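Local coordinates for pentafunctional AROM polypeptide (PDB 5SWV), which catalyses consecutive steps of the shikimate pathway, this part of the polypeptide carrying the dehydroquinate dehydratase and shikimate dehydrogenase activities, at residues K169-A174 against I199-G204; N178-L183 against Q208-L213; I83-L88 against S138-S143; S12-L17 against M217-H222. All coordinates share one frame; numbering follows the deposited sequence.

Contact 1 of 4, residues K169-A174 against I199-G204; sequences KLVGMA and ILFNMG
Two neighbouring parallel strands of the type I dehydroquinase TIM barrel meet here, Lys169, Val171 and Met173 standing beside Ile199, Phe201 and Met203. The axes of the two short strand segments approach to 4.3 Å, with 27° between their directions. The ladder runs Leu170 N to Ile199 O, a weak Phe201 N to Leu170 O, Gly172 N to Phe201 O, Met203 N to Gly172 O, and lastly Ala174 N to Met203 O, a pattern that fixes the parallel register.

On the face carrying Lys169, the side chain of Val171 lies over the Phe201 ring: CG2 is 3.9 Å from the ring centroid and 26° off its normal, a CH-pi contact displaced toward the rim. Phe201 CG stands between its own backbone N and carbonyl carbon (chi1 60°), which brings the ring back toward Val171. Lys169 bends at its last two torsions and carries NZ to the ring's edge, 3.8 Å from Phe201 CZ. Farther along, Met203 CE packs 3.6 Å from Val171 CG1, while the Met173 and Met203 side chains cross at roughly a right angle, with Met173 CE 3.7 Å from Met203 CG.

The other face pairs Leu170 CB with Leu200 CD1 at 3.9 Å. Here Gly172, having no side chain, lets Asn202 OD1 come within 3.4 Å of Gly172 CA; the Asn202 amide is itself held by Asn180 and Trp148. Helix 177-193 links the strands, completing a beta-alpha-beta unit. Type I dehydroquinases form a Schiff base through a barrel lysine, and the inward course of Lys169 beside His140 is consistent with such a site.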
loop_
_atom_site.group_PDB
_atom_site.type_symbol
_atom_site.label_atom_id
_atom_site.label_comp_id
_atom_site.label_asym_id
_atom_site.label_seq_id
_atom_site.Cartn_x
_atom_site.Cartn_y
_atom_site.Cartn_z
ATOM N N LYS A 169 -18.967 14.330 2.902
ATOM C CA LYS A 169 -17.833 15.233 2.884
ATOM C C LYS A 169 -18.371 16.657 2.890
ATOM O O LYS A 169 -19.070 17.057 1.968
ATOM C CB LYS A 169 -16.997 14.963 1.652
ATOM C CG LYS A 169 -15.750 15.812 1.521
ATOM C CD LYS A 169 -15.113 15.546 0.164
ATOM C CE LYS A 169 -14.430 16.786 -0.382
ATOM N NZ LYS A 169 -12.977 16.792 -0.080
ATOM N N LEU A 170 -18.050 17.410 3.939
ATOM C CA LEU A 170 -18.474 18.805 4.059
ATOM C C LEU A 170 -17.231 19.648 4.226
ATOM O O LEU A 170 -16.430 19.384 5.124
ATOM C CB LEU A 170 -19.380 18.989 5.265
ATOM C CG LEU A 170 -20.624 18.112 5.305
ATOM C CD1 LEU A 170 -21.382 18.364 6.598
ATOM C CD2 LEU A 170 -21.525 18.351 4.097
ATOM N N VAL A 171 -17.070 20.654 3.364
ATOM C CA VAL A 171 -15.879 21.495 3.391
ATOM C C VAL A 171 -16.223 22.970 3.388
ATOM O O VAL A 171 -16.782 23.462 2.427
ATOM C CB VAL A 171 -14.957 21.221 2.196
ATOM C CG1 VAL A 171 -13.686 22.060 2.327
ATOM C CG2 VAL A 171 -14.632 19.736 2.113
ATOM N N GLY A 172 -15.855 23.672 4.454
ATOM C CA GLY A 172 -16.081 25.106 4.551
ATOM C C GLY A 172 -14.886 25.883 4.049
ATOM O O GLY A 172 -13.877 25.289 3.671
ATOM N N MET A 173 -15.022 27.209 4.017
ATOM C CA MET A 173 -13.896 28.105 3.826
ATOM C C MET A 173 -13.704 28.830 5.143
ATOM O O MET A 173 -14.656 29.399 5.690
ATOM C CB MET A 173 -14.174 29.098 2.694
ATOM C CG MET A 173 -13.064 30.132 2.455
ATOM S SD MET A 173 -11.530 29.460 1.756
ATOM C CE MET A 173 -12.032 29.069 0.079
ATOM N N ALA A 174 -12.480 28.813 5.653
ATOM C CA ALA A 174 -12.193 29.436 6.938
ATOM C C ALA A 174 -11.802 30.890 6.750
ATOM O O ALA A 174 -10.975 31.198 5.892
ATOM C CB ALA A 174 -11.082 28.688 7.643
ATOM N N ILE A 199 -16.054 13.116 6.385
ATOM C CA ILE A 199 -14.889 13.949 6.058
ATOM C C ILE A 199 -15.317 15.402 6.264
ATOM O O ILE A 199 -16.303 15.844 5.694
ATOM C CB ILE A 199 -14.430 13.773 4.596
ATOM C CG1 ILE A 199 -14.254 12.298 4.237
ATOM C CG2 ILE A 199 -13.114 14.504 4.352
ATOM C CD1 ILE A 199 -13.985 12.063 2.765
ATOM N N LEU A 200 -14.553 16.146 7.048
ATOM C CA LEU A 200 -14.960 17.471 7.492
ATOM C C LEU A 200 -13.767 18.361 7.795
ATOM O O LEU A 200 -12.955 18.042 8.648
ATOM C CB LEU A 200 -15.823 17.313 8.729
ATOM C CG LEU A 200 -16.346 18.568 9.428
ATOM C CD1 LEU A 200 -17.328 19.295 8.524
ATOM C CD2 LEU A 200 -16.993 18.205 10.764
ATOM N N PHE A 201 -13.671 19.478 7.084
ATOM C CA PHE A 201 -12.594 20.455 7.269
ATOM C C PHE A 201 -12.922 21.762 6.568
ATOM O O PHE A 201 -13.942 21.876 5.904
ATOM C CB PHE A 201 -11.261 19.916 6.748
ATOM C CG PHE A 201 -11.260 19.579 5.291
ATOM C CD1 PHE A 201 -11.728 18.342 4.846
ATOM C CD2 PHE A 201 -10.747 20.466 4.355
ATOM C CE1 PHE A 201 -11.706 18.014 3.494
ATOM C CE2 PHE A 201 -10.714 20.138 2.999
ATOM C CZ PHE A 201 -11.207 18.917 2.571
ATOM N N ASN A 202 -12.054 22.750 6.764
ATOM C CA ASN A 202 -12.133 24.024 6.087
ATOM C C ASN A 202 -10.937 24.146 5.177
ATOM O O ASN A 202 -9.795 23.918 5.604
ATOM C CB ASN A 202 -12.107 25.177 7.076
ATOM C CG ASN A 202 -13.303 25.174 8.012
ATOM O OD1 ASN A 202 -14.445 25.059 7.574
ATOM N ND2 ASN A 202 -13.048 25.311 9.306
ATOM N N MET A 203 -11.204 24.494 3.921
ATOM C CA MET A 203 -10.144 24.890 3.014
ATOM C C MET A 203 -9.748 26.340 3.298
ATOM O O MET A 203 -10.366 27.011 4.134
ATOM C CB MET A 203 -10.545 24.641 1.562
ATOM C CG MET A 203 -11.690 25.476 1.000
ATOM S SD MET A 203 -12.200 25.032 -0.689
ATOM C CE MET A 203 -12.104 23.250 -0.705
ATOM N N GLY A 204 -8.704 26.803 2.619
ATOM C CA GLY A 204 -8.109 28.105 2.888
ATOM C C GLY A 204 -6.887 27.917 3.753
ATOM O O GLY A 204 -6.813 26.965 4.523
#

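Contact 2 of 4, residues N178-L183 against Q208-L213; sequences NDNLEL and QLSRIL
Asn180, Ser210 and Leu209 account for most of the surface buried between segment 178-183 of helix 177-193 and helix 208-213, whose segment axes come within 9.0 Å at an angle of 31°. The nearest backbone approach is that of Asn180 CA and Ser210 CA, 5.4 Å apart, a close approach made at a serine on one helix and an asparagine on the other.

The Asn180 carboxamide reaches into the seam. Its CG lies anti to the carbonyl carbon (chi1 -64°), directing the amide at the facing helix: OD1 meets Ser210 CB at 3.4 Å, and ND2 rests 3.8 Å from Leu209 CB. These are packing contacts, since the polar atoms find their partners elsewhere. Asn180 ND2 donates to Phe206 O, just ahead of the second helix, and Asn180 OD1 is taken up by the side chain of Asn202. Ser210 OG likewise turns to Asn202 N and Gly207 O.

Leu209 crosses Asn180 obliquely and covers its stem, with Leu209 CD2 4.1 Å from Asn180 CB. At the outer margin Leu181 CD2 approaches Leu209 CD2 only to 4.5 Å, a loose apolar touch. Deeper down, Leu183 CD1 lies 4.2 Å from Ser210 CB.

Both helices lie against the outside of the barrel. Strand 198-203 runs beneath them, with Leu183 on Leu200 and Ser210 on Phe201, while Ile212 faces helix 236-245.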
loop_
_atom_site.group_PDB
_atom_site.type_symbol
_atom_site.label_atom_id
_atom_site.label_comp_id
_atom_site.label_asym_id
_atom_site.label_seq_id
_atom_site.Cartn_x
_atom_site.Cartn_y
_atom_site.Cartn_z
ATOM N N ASN A 178 -11.150 30.774 14.678
ATOM C CA ASN A 178 -12.395 30.419 15.339
ATOM C C ASN A 178 -13.313 29.476 14.531
ATOM O O ASN A 178 -14.029 28.658 15.110
ATOM C CB ASN A 178 -13.161 31.667 15.751
ATOM C CG ASN A 178 -14.051 31.399 16.924
ATOM O OD1 ASN A 178 -13.560 31.259 18.047
ATOM N ND2 ASN A 178 -15.355 31.254 16.676
ATOM N N ASP A 179 -13.278 29.604 13.204
ATOM C CA ASP A 179 -14.034 28.738 12.299
ATOM C C ASP A 179 -13.602 27.263 12.402
ATOM O O ASP A 179 -14.428 26.373 12.297
ATOM C CB ASP A 179 -13.938 29.231 10.831
ATOM C CG ASP A 179 -14.783 30.498 10.547
ATOM O OD1 ASP A 179 -15.734 30.817 11.303
ATOM O OD2 ASP A 179 -14.488 31.187 9.542
ATOM N N ASN A 180 -12.317 27.014 12.610
ATOM C CA ASN A 180 -11.804 25.655 12.802
ATOM C C ASN A 180 -12.273 25.051 14.121
ATOM O O ASN A 180 -12.546 23.855 14.198
ATOM C CB ASN A 180 -10.268 25.630 12.716
ATOM C CG ASN A 180 -9.757 26.032 11.340
ATOM O OD1 ASN A 180 -10.334 25.653 10.332
ATOM N ND2 ASN A 180 -8.685 26.814 11.293
ATOM N N LEU A 181 -12.374 25.896 15.143
ATOM C CA LEU A 181 -12.874 25.479 16.451
ATOM C C LEU A 181 -14.379 25.213 16.450
ATOM O O LEU A 181 -14.827 24.222 17.019
ATOM C CB LEU A 181 -12.516 26.519 17.515
ATOM C CG LEU A 181 -11.014 26.789 17.697
ATOM C CD1 LEU A 181 -10.810 27.708 18.882
ATOM C CD2 LEU A 181 -10.205 25.519 17.906
ATOM N N GLU A 182 -15.159 26.083 15.822
ATOM C CA GLU A 182 -16.590 25.829 15.687
ATOM C C GLU A 182 -16.831 24.515 14.926
ATOM O O GLU A 182 -17.737 23.757 15.251
ATOM C CB GLU A 182 -17.288 27.021 15.028
ATOM C CG GLU A 182 -17.402 28.206 15.978
ATOM C CD GLU A 182 -17.894 29.505 15.352
ATOM O OE1 GLU A 182 -17.931 30.512 16.077
ATOM O OE2 GLU A 182 -18.251 29.546 14.159
ATOM N N LEU A 183 -15.977 24.248 13.947
ATOM C CA LEU A 183 -16.052 23.040 13.160
ATOM C C LEU A 183 -15.860 21.789 14.021
ATOM O O LEU A 183 -16.589 20.824 13.840
ATOM C CB LEU A 183 -15.047 23.094 12.010
ATOM C CG LEU A 183 -15.014 21.903 11.060
ATOM C CD1 LEU A 183 -14.523 22.307 9.684
ATOM C CD2 LEU A 183 -14.162 20.771 11.609
ATOM N N GLN A 208 -6.197 25.390 7.720
ATOM C CA GLN A 208 -5.227 24.287 7.797
ATOM C C GLN A 208 -5.281 23.467 9.096
ATOM O O GLN A 208 -5.112 22.247 9.057
ATOM C CB GLN A 208 -3.799 24.786 7.511
ATOM C CG GLN A 208 -3.611 25.249 6.063
ATOM C CD GLN A 208 -2.210 25.688 5.706
ATOM O OE1 GLN A 208 -1.998 26.284 4.662
ATOM N NE2 GLN A 208 -1.255 25.404 6.560
ATOM N N LEU A 209 -5.532 24.114 10.231
ATOM C CA LEU A 209 -5.769 23.362 11.471
ATOM C C LEU A 209 -6.842 22.254 11.294
ATOM O O LEU A 209 -6.647 21.119 11.763
ATOM C CB LEU A 209 -6.190 24.295 12.616
ATOM C CG LEU A 209 -6.485 23.623 13.964
ATOM C CD1 LEU A 209 -5.302 22.842 14.514
ATOM C CD2 LEU A 209 -6.931 24.651 14.980
ATOM N N SER A 210 -7.961 22.579 10.642
ATOM C CA SER A 210 -9.062 21.633 10.541
ATOM C C SER A 210 -8.689 20.413 9.697
ATOM O O SER A 210 -9.155 19.323 9.975
ATOM C CB SER A 210 -10.319 22.298 9.980
ATOM O OG SER A 210 -10.173 22.637 8.601
ATOM N N ARG A 211 -7.859 20.596 8.669
ATOM C CA ARG A 211 -7.342 19.467 7.859
ATOM C C ARG A 211 -6.509 18.523 8.719
ATOM O O ARG A 211 -6.651 17.300 8.645
ATOM C CB ARG A 211 -6.443 19.950 6.709
ATOM C CG ARG A 211 -7.132 20.739 5.604
ATOM C CD ARG A 211 -6.079 21.258 4.649
ATOM N NE ARG A 211 -6.595 22.000 3.503
ATOM C CZ ARG A 211 -7.139 21.467 2.412
ATOM N NH1 ARG A 211 -7.306 20.151 2.294
ATOM N NH2 ARG A 211 -7.540 22.270 1.432
ATOM N N ILE A 212 -5.649 19.121 9.536
ATOM C CA ILE A 212 -4.770 18.403 10.441
ATOM C C ILE A 212 -5.565 17.561 11.440
ATOM O O ILE A 212 -5.202 16.414 11.688
ATOM C CB ILE A 212 -3.816 19.404 11.124
ATOM C CG1 ILE A 212 -2.776 19.896 10.107
ATOM C CG2 ILE A 212 -3.137 18.810 12.350
ATOM C CD1 ILE A 212 -2.196 21.256 10.438
ATOM N N LEU A 213 -6.650 18.124 11.974
ATOM C CA LEU A 213 -7.540 17.424 12.925
ATOM C C LEU A 213 -8.539 16.432 12.309
ATOM O O LEU A 213 -9.071 15.565 13.021
ATOM C CB LEU A 213 -8.338 18.442 13.757
ATOM C CG LEU A 213 -7.526 19.416 14.616
ATOM C CD1 LEU A 213 -8.452 20.373 15.363
ATOM C CD2 LEU A 213 -6.613 18.674 15.576
#

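Contact 3 of 4, residues I83-L88 against S138-S143; sequences ISQGGL and SWHDLS
Gln85 meets Trp139 and His140 through its terminal amide, and its course from the backbone explains how one side chain serves both. CB and CG mainly span the gap between the loop and strand 134-140. CG sits beside the backbone N, and a bend at the second torsion (chi2 -85°) then swings the amide toward the strand, bringing CD to 3.6 Å from His140 N.

At the tip the two amide heteroatoms part company. OE1 accepts two hydrogen bonds, from His140 N at 2.7 Å and from His140 ND1 at 3.2 Å. Both donors arrive from the same face of the amide, tilted about 25° from its plane, whereas the oxygen lies close to the plane of the imidazole, at its edge. The double grip ties the rotation of the His140 ring to the adjacent backbone N-H. Gln85 NE2 lies over the benzo part of Trp139, 3.1 Å above the indole plane, with Trp139 CZ3 3.3 Å away and the other five atoms of that six-membered ring at much the same range. The amide and indole planes are 54° apart, so this is no flat stack.

Leu142 lays its methyls along the loop backbone, CD2 being 3.6 Å from Ser84 O. Trp139 also has Lys157 as a cation-pi partner and Trp146 as a nearly parallel ring neighbour, and His140 packs on Lys169 and Arg81. The loop follows strand 76-79 and meets the C-terminal end of strand 134-140, the rim of a TIM barrel on which active sites lie, a placement consistent with the active-site rim of a type I dehydroquinase.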
loop_
_atom_site.group_PDB
_atom_site.type_symbol
_atom_site.label_atom_id
_atom_site.label_comp_id
_atom_site.label_asym_id
_atom_site.label_seq_id
_atom_site.Cartn_x
_atom_site.Cartn_y
_atom_site.Cartn_z
ATOM N N ILE A 83 -17.240 23.823 -11.149
ATOM C CA ILE A 83 -16.682 25.156 -10.992
ATOM C C ILE A 83 -17.101 25.857 -9.713
ATOM O O ILE A 83 -16.278 26.466 -9.055
ATOM C CB ILE A 83 -16.937 26.010 -12.255
ATOM C CG1 ILE A 83 -16.079 25.454 -13.399
ATOM C CG2 ILE A 83 -16.600 27.486 -12.029
ATOM C CD1 ILE A 83 -16.612 25.747 -14.769
ATOM N N SER A 84 -18.351 25.736 -9.316
ATOM C CA SER A 84 -18.812 26.484 -8.160
ATOM C C SER A 84 -18.498 25.754 -6.884
ATOM O O SER A 84 -18.690 26.314 -5.802
ATOM C CB SER A 84 -20.301 26.767 -8.245
ATOM O OG SER A 84 -21.014 25.563 -8.311
ATOM N N GLN A 85 -18.029 24.514 -6.998
ATOM C CA GLN A 85 -17.456 23.796 -5.858
ATOM C C GLN A 85 -15.922 23.829 -5.814
ATOM O O GLN A 85 -15.319 23.129 -4.999
ATOM C CB GLN A 85 -17.949 22.360 -5.890
ATOM C CG GLN A 85 -19.456 22.257 -5.804
ATOM C CD GLN A 85 -19.953 22.279 -4.386
ATOM O OE1 GLN A 85 -19.496 21.504 -3.549
ATOM N NE2 GLN A 85 -20.897 23.159 -4.101
ATOM N N GLY A 86 -15.291 24.635 -6.672
ATOM C CA GLY A 86 -13.827 24.788 -6.703
ATOM C C GLY A 86 -13.058 23.994 -7.750
ATOM O O GLY A 86 -11.840 24.073 -7.812
ATOM N N GLY A 87 -13.757 23.224 -8.571
ATOM C CA GLY A 87 -13.133 22.473 -9.655
ATOM C C GLY A 87 -13.325 23.147 -10.995
ATOM O O GLY A 87 -13.572 24.339 -11.053
ATOM N N LEU A 88 -13.196 22.368 -12.065
ATOM C CA LEU A 88 -13.179 22.883 -13.440
ATOM C C LEU A 88 -14.341 22.423 -14.297
ATOM O O LEU A 88 -14.468 22.878 -15.424
ATOM C CB LEU A 88 -11.876 22.455 -14.136
ATOM C CG LEU A 88 -10.556 22.842 -13.430
ATOM C CD1 LEU A 88 -9.334 22.269 -14.160
ATOM C CD2 LEU A 88 -10.441 24.360 -13.264
ATOM N N SER A 138 -20.818 15.139 -1.281
ATOM C CA SER A 138 -19.927 16.245 -0.994
ATOM C C SER A 138 -20.601 17.594 -1.201
ATOM O O SER A 138 -21.361 17.763 -2.142
ATOM C CB SER A 138 -18.707 16.157 -1.906
ATOM O OG SER A 138 -19.023 16.623 -3.207
ATOM N N TRP A 139 -20.296 18.550 -0.330
ATOM C CA TRP A 139 -20.584 19.951 -0.594
ATOM C C TRP A 139 -19.468 20.845 -0.066
ATOM O O TRP A 139 -18.947 20.622 1.023
ATOM C CB TRP A 139 -21.915 20.368 0.015
ATOM C CG TRP A 139 -22.289 21.772 -0.346
ATOM C CD1 TRP A 139 -22.044 22.895 0.388
ATOM C CD2 TRP A 139 -22.929 22.212 -1.548
ATOM N NE1 TRP A 139 -22.512 24.008 -0.269
ATOM C CE2 TRP A 139 -23.069 23.620 -1.456
ATOM C CE3 TRP A 139 -23.421 21.557 -2.688
ATOM C CZ2 TRP A 139 -23.672 24.389 -2.464
ATOM C CZ3 TRP A 139 -24.034 22.336 -3.697
ATOM C CH2 TRP A 139 -24.145 23.736 -3.571
ATOM N N HIS A 140 -19.143 21.865 -0.856
ATOM C CA HIS A 140 -18.083 22.820 -0.583
ATOM C C HIS A 140 -18.679 24.250 -0.519
ATOM O O HIS A 140 -19.302 24.708 -1.483
ATOM C CB HIS A 140 -17.021 22.729 -1.691
ATOM C CG HIS A 140 -16.305 21.410 -1.755
ATOM N ND1 HIS A 140 -16.879 20.268 -2.288
ATOM C CD2 HIS A 140 -15.055 21.055 -1.366
ATOM C CE1 HIS A 140 -16.011 19.271 -2.216
ATOM N NE2 HIS A 140 -14.899 19.719 -1.657
ATOM N N ASP A 141 -18.515 24.942 0.606
ATOM C CA ASP A 141 -18.970 26.339 0.734
ATOM C C ASP A 141 -17.826 27.313 0.456
ATOM O O ASP A 141 -17.124 27.775 1.363
ATOM C CB ASP A 141 -19.591 26.614 2.111
ATOM C CG ASP A 141 -19.989 28.075 2.301
ATOM O OD1 ASP A 141 -20.446 28.706 1.318
ATOM O OD2 ASP A 141 -19.828 28.594 3.436
ATOM N N LEU A 142 -17.664 27.638 -0.816
ATOM C CA LEU A 142 -16.666 28.612 -1.230
ATOM C C LEU A 142 -16.862 30.004 -0.603
ATOM O O LEU A 142 -15.889 30.703 -0.388
ATOM C CB LEU A 142 -16.609 28.705 -2.766
ATOM C CG LEU A 142 -15.485 27.891 -3.417
ATOM C CD1 LEU A 142 -15.465 26.445 -2.929
ATOM C CD2 LEU A 142 -15.595 27.955 -4.938
ATOM N N SER A 143 -18.109 30.370 -0.290
ATOM C CA SER A 143 -18.455 31.674 0.290
ATOM C C SER A 143 -17.887 31.901 1.696
ATOM O O SER A 143 -17.710 33.045 2.122
ATOM C CB SER A 143 -19.982 31.854 0.337
ATOM O OG SER A 143 -20.546 31.217 1.470
#

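Contact 4 of 4, residues S12-L17 against M217-H222; sequences STFLTL and MTPVTH
Phe14 buries the most surface here, its ring lying against Pro219, which also touches the methyl of Thr16. Pro219 CB lies over one face of the Phe14 ring, 4.2 Å from the centroid and 27° off the normal, a CH-pi contact, and the two side chains run side by side in the same direction. Thr16 CG2 meets the same Pro219 CB at 3.7 Å, roughly at right angles to the approach of the ring. The ring edge is turned to the backbone of Met217, whose O is 3.3 Å from Phe14 CE2. Phe14 CG occupies the position between its backbone N and carbonyl carbon (chi1 72°), setting the ring back toward Pro219.

On the opposite face Val220 is the protruding group. Val220 CG2 rests 3.6 Å from Phe14 O, and its CG1 approaches Thr13 CB at 4.2 Å. Leu15 CD1 reaches the backbone just after Val220, 4.0 Å from Thr221 C.

Parallel pairing sets these shapes in register: Thr218 N bonds to Ser12 O, Phe14 N to Thr218 O, Val220 N to Phe14 O and Thr16 N to Val220 O. Before the strand begins, Met217 N donates to Ser12 OG at 3.2 Å. At the far end a water bridges Thr16 OG1 and Thr221 OG1, 2.9 Å from each; Thr16 OG1 also bonds to Gln233.

Strand 13-17 has strand 38-42 as its other neighbour. Helix 236-245 covers Thr13 and Val220 from outside, while Pro219 touches Phe201 of strand 198-203, so that side chains meet where the two outermost strands of the barrel sheet face each other.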
loop_
_atom_site.group_PDB
_atom_site.type_symbol
_atom_site.label_atom_id
_atom_site.label_comp_id
_atom_site.label_asym_id
_atom_site.label_seq_id
_atom_site.Cartn_x
_atom_site.Cartn_y
_atom_site.Cartn_z
ATOM N N SER A 12 -6.723 7.998 7.993
ATOM C CA SER A 12 -6.561 7.732 6.565
ATOM C C SER A 12 -6.376 9.032 5.798
ATOM O O SER A 12 -6.798 10.105 6.251
ATOM C CB SER A 12 -7.745 6.930 6.005
ATOM O OG SER A 12 -8.929 7.132 6.765
ATOM N N THR A 13 -5.717 8.922 4.646
ATOM C CA THR A 13 -5.496 10.051 3.748
ATOM C C THR A 13 -5.652 9.578 2.325
ATOM O O THR A 13 -5.564 8.394 2.067
ATOM C CB THR A 13 -4.081 10.643 3.897
ATOM O OG1 THR A 13 -3.113 9.724 3.386
ATOM C CG2 THR A 13 -3.755 10.945 5.354
ATOM N N PHE A 14 -5.893 10.499 1.403
ATOM C CA PHE A 14 -5.909 10.159 -0.013
ATOM C C PHE A 14 -5.340 11.278 -0.875
ATOM O O PHE A 14 -5.516 12.466 -0.575
ATOM C CB PHE A 14 -7.301 9.759 -0.483
ATOM C CG PHE A 14 -8.287 10.890 -0.573
ATOM C CD1 PHE A 14 -8.379 11.663 -1.731
ATOM C CD2 PHE A 14 -9.185 11.147 0.474
ATOM C CE1 PHE A 14 -9.314 12.690 -1.836
ATOM C CE2 PHE A 14 -10.120 12.181 0.379
ATOM C CZ PHE A 14 -10.177 12.959 -0.779
ATOM N N LEU A 15 -4.659 10.861 -1.945
ATOM C CA LEU A 15 -3.986 11.757 -2.868
ATOM C C LEU A 15 -4.982 12.361 -3.844
ATOM O O LEU A 15 -5.784 11.643 -4.421
ATOM C CB LEU A 15 -2.902 11.009 -3.659
ATOM C CG LEU A 15 -1.987 11.898 -4.504
ATOM C CD1 LEU A 15 -1.024 12.670 -3.608
ATOM C CD2 LEU A 15 -1.224 11.101 -5.538
ATOM N N THR A 16 -4.899 13.676 -4.042
ATOM C CA THR A 16 -5.704 14.369 -5.049
ATOM C C THR A 16 -4.943 14.409 -6.378
ATOM O O THR A 16 -4.255 15.378 -6.683
ATOM C CB THR A 16 -6.074 15.784 -4.577
ATOM O OG1 THR A 16 -4.883 16.514 -4.225
ATOM C CG2 THR A 16 -6.986 15.704 -3.365
ATOM N N LEU A 17 -5.063 13.336 -7.162
ATOM C CA LEU A 17 -4.301 13.206 -8.408
ATOM C C LEU A 17 -4.930 14.058 -9.504
ATOM O O LEU A 17 -6.037 13.786 -9.960
ATOM C CB LEU A 17 -4.232 11.753 -8.846
ATOM C CG LEU A 17 -3.143 11.419 -9.850
ATOM C CD1 LEU A 17 -1.765 11.642 -9.243
ATOM C CD2 LEU A 17 -3.307 9.974 -10.278
ATOM N N MET A 217 -9.951 10.144 6.124
ATOM C CA MET A 217 -9.839 10.437 4.669
ATOM C C MET A 217 -9.582 11.906 4.347
ATOM O O MET A 217 -10.367 12.545 3.646
ATOM C CB MET A 217 -11.070 9.931 3.902
ATOM C CG MET A 217 -11.248 8.422 3.939
ATOM S SD MET A 217 -12.708 7.880 3.003
ATOM C CE MET A 217 -12.100 8.068 1.325
ATOM N N THR A 218 -8.471 12.426 4.863
ATOM C CA THR A 218 -8.033 13.788 4.555
ATOM C C THR A 218 -7.390 13.803 3.178
ATOM O O THR A 218 -6.608 12.908 2.860
ATOM C CB THR A 218 -7.003 14.309 5.582
ATOM O OG1 THR A 218 -7.594 14.324 6.882
ATOM C CG2 THR A 218 -6.560 15.713 5.246
ATOM N N PRO A 219 -7.724 14.802 2.345
ATOM C CA PRO A 219 -6.970 14.912 1.098
ATOM C C PRO A 219 -5.605 15.544 1.317
ATOM O O PRO A 219 -5.453 16.460 2.132
ATOM C CB PRO A 219 -7.847 15.790 0.211
ATOM C CG PRO A 219 -8.704 16.535 1.151
ATOM C CD PRO A 219 -8.927 15.643 2.332
ATOM N N VAL A 220 -4.635 15.019 0.581
ATOM C CA VAL A 220 -3.277 15.504 0.572
ATOM C C VAL A 220 -2.790 15.618 -0.867
ATOM O O VAL A 220 -3.402 15.071 -1.792
ATOM C CB VAL A 220 -2.325 14.573 1.354
ATOM C CG1 VAL A 220 -2.776 14.447 2.798
ATOM C CG2 VAL A 220 -2.201 13.194 0.702
ATOM N N THR A 221 -1.675 16.322 -1.033
ATOM C CA THR A 221 -1.036 16.501 -2.324
ATOM C C THR A 221 0.431 16.101 -2.182
ATOM O O THR A 221 0.815 15.547 -1.148
ATOM C CB THR A 221 -1.216 17.946 -2.846
ATOM O OG1 THR A 221 -0.582 18.077 -4.128
ATOM C CG2 THR A 221 -0.629 18.985 -1.889
ATOM N N HIS A 222 1.234 16.365 -3.215
ATOM C CA HIS A 222 2.665 16.030 -3.229
ATOM C C HIS A 222 3.420 17.010 -4.148
ATOM O O HIS A 222 2.859 17.455 -5.149
ATOM C CB HIS A 222 2.823 14.591 -3.710
ATOM C CG HIS A 222 4.214 14.054 -3.600
ATOM N ND1 HIS A 222 5.172 14.270 -4.568
ATOM C CD2 HIS A 222 4.805 13.295 -2.649
ATOM C CE1 HIS A 222 6.296 13.675 -4.218
ATOM N NE2 HIS A 222 6.102 13.079 -3.055
HETATM O O HOH W 1 -2.891 17.846 -5.894
#

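Overall arrangement
All four contacts belong to one TIM barrel. Contacts 1 and 4 are buried strand pairs, rich in backbone hydrogen bonds, each with one aliphatic group over a phenylalanine ring; they touch where Phe201 CZ lies 3.7 Å from Pro219 CG. Contact 2 lies outside contact 1, linked to it by the hydrogen bonds of Asn202 to Asn180 and Ser210, and packs an asparagine, a serine and leucines together, the asparagine and serine making their hydrogen bonds outside the two segments. Contact 3 is only partly buried and joins a loop to a strand end through one amide. It shares the sheet with contact 1, through Val171 N and Trp139 O, but keeps about 8 Å between nearest atoms from contacts 2 and 4.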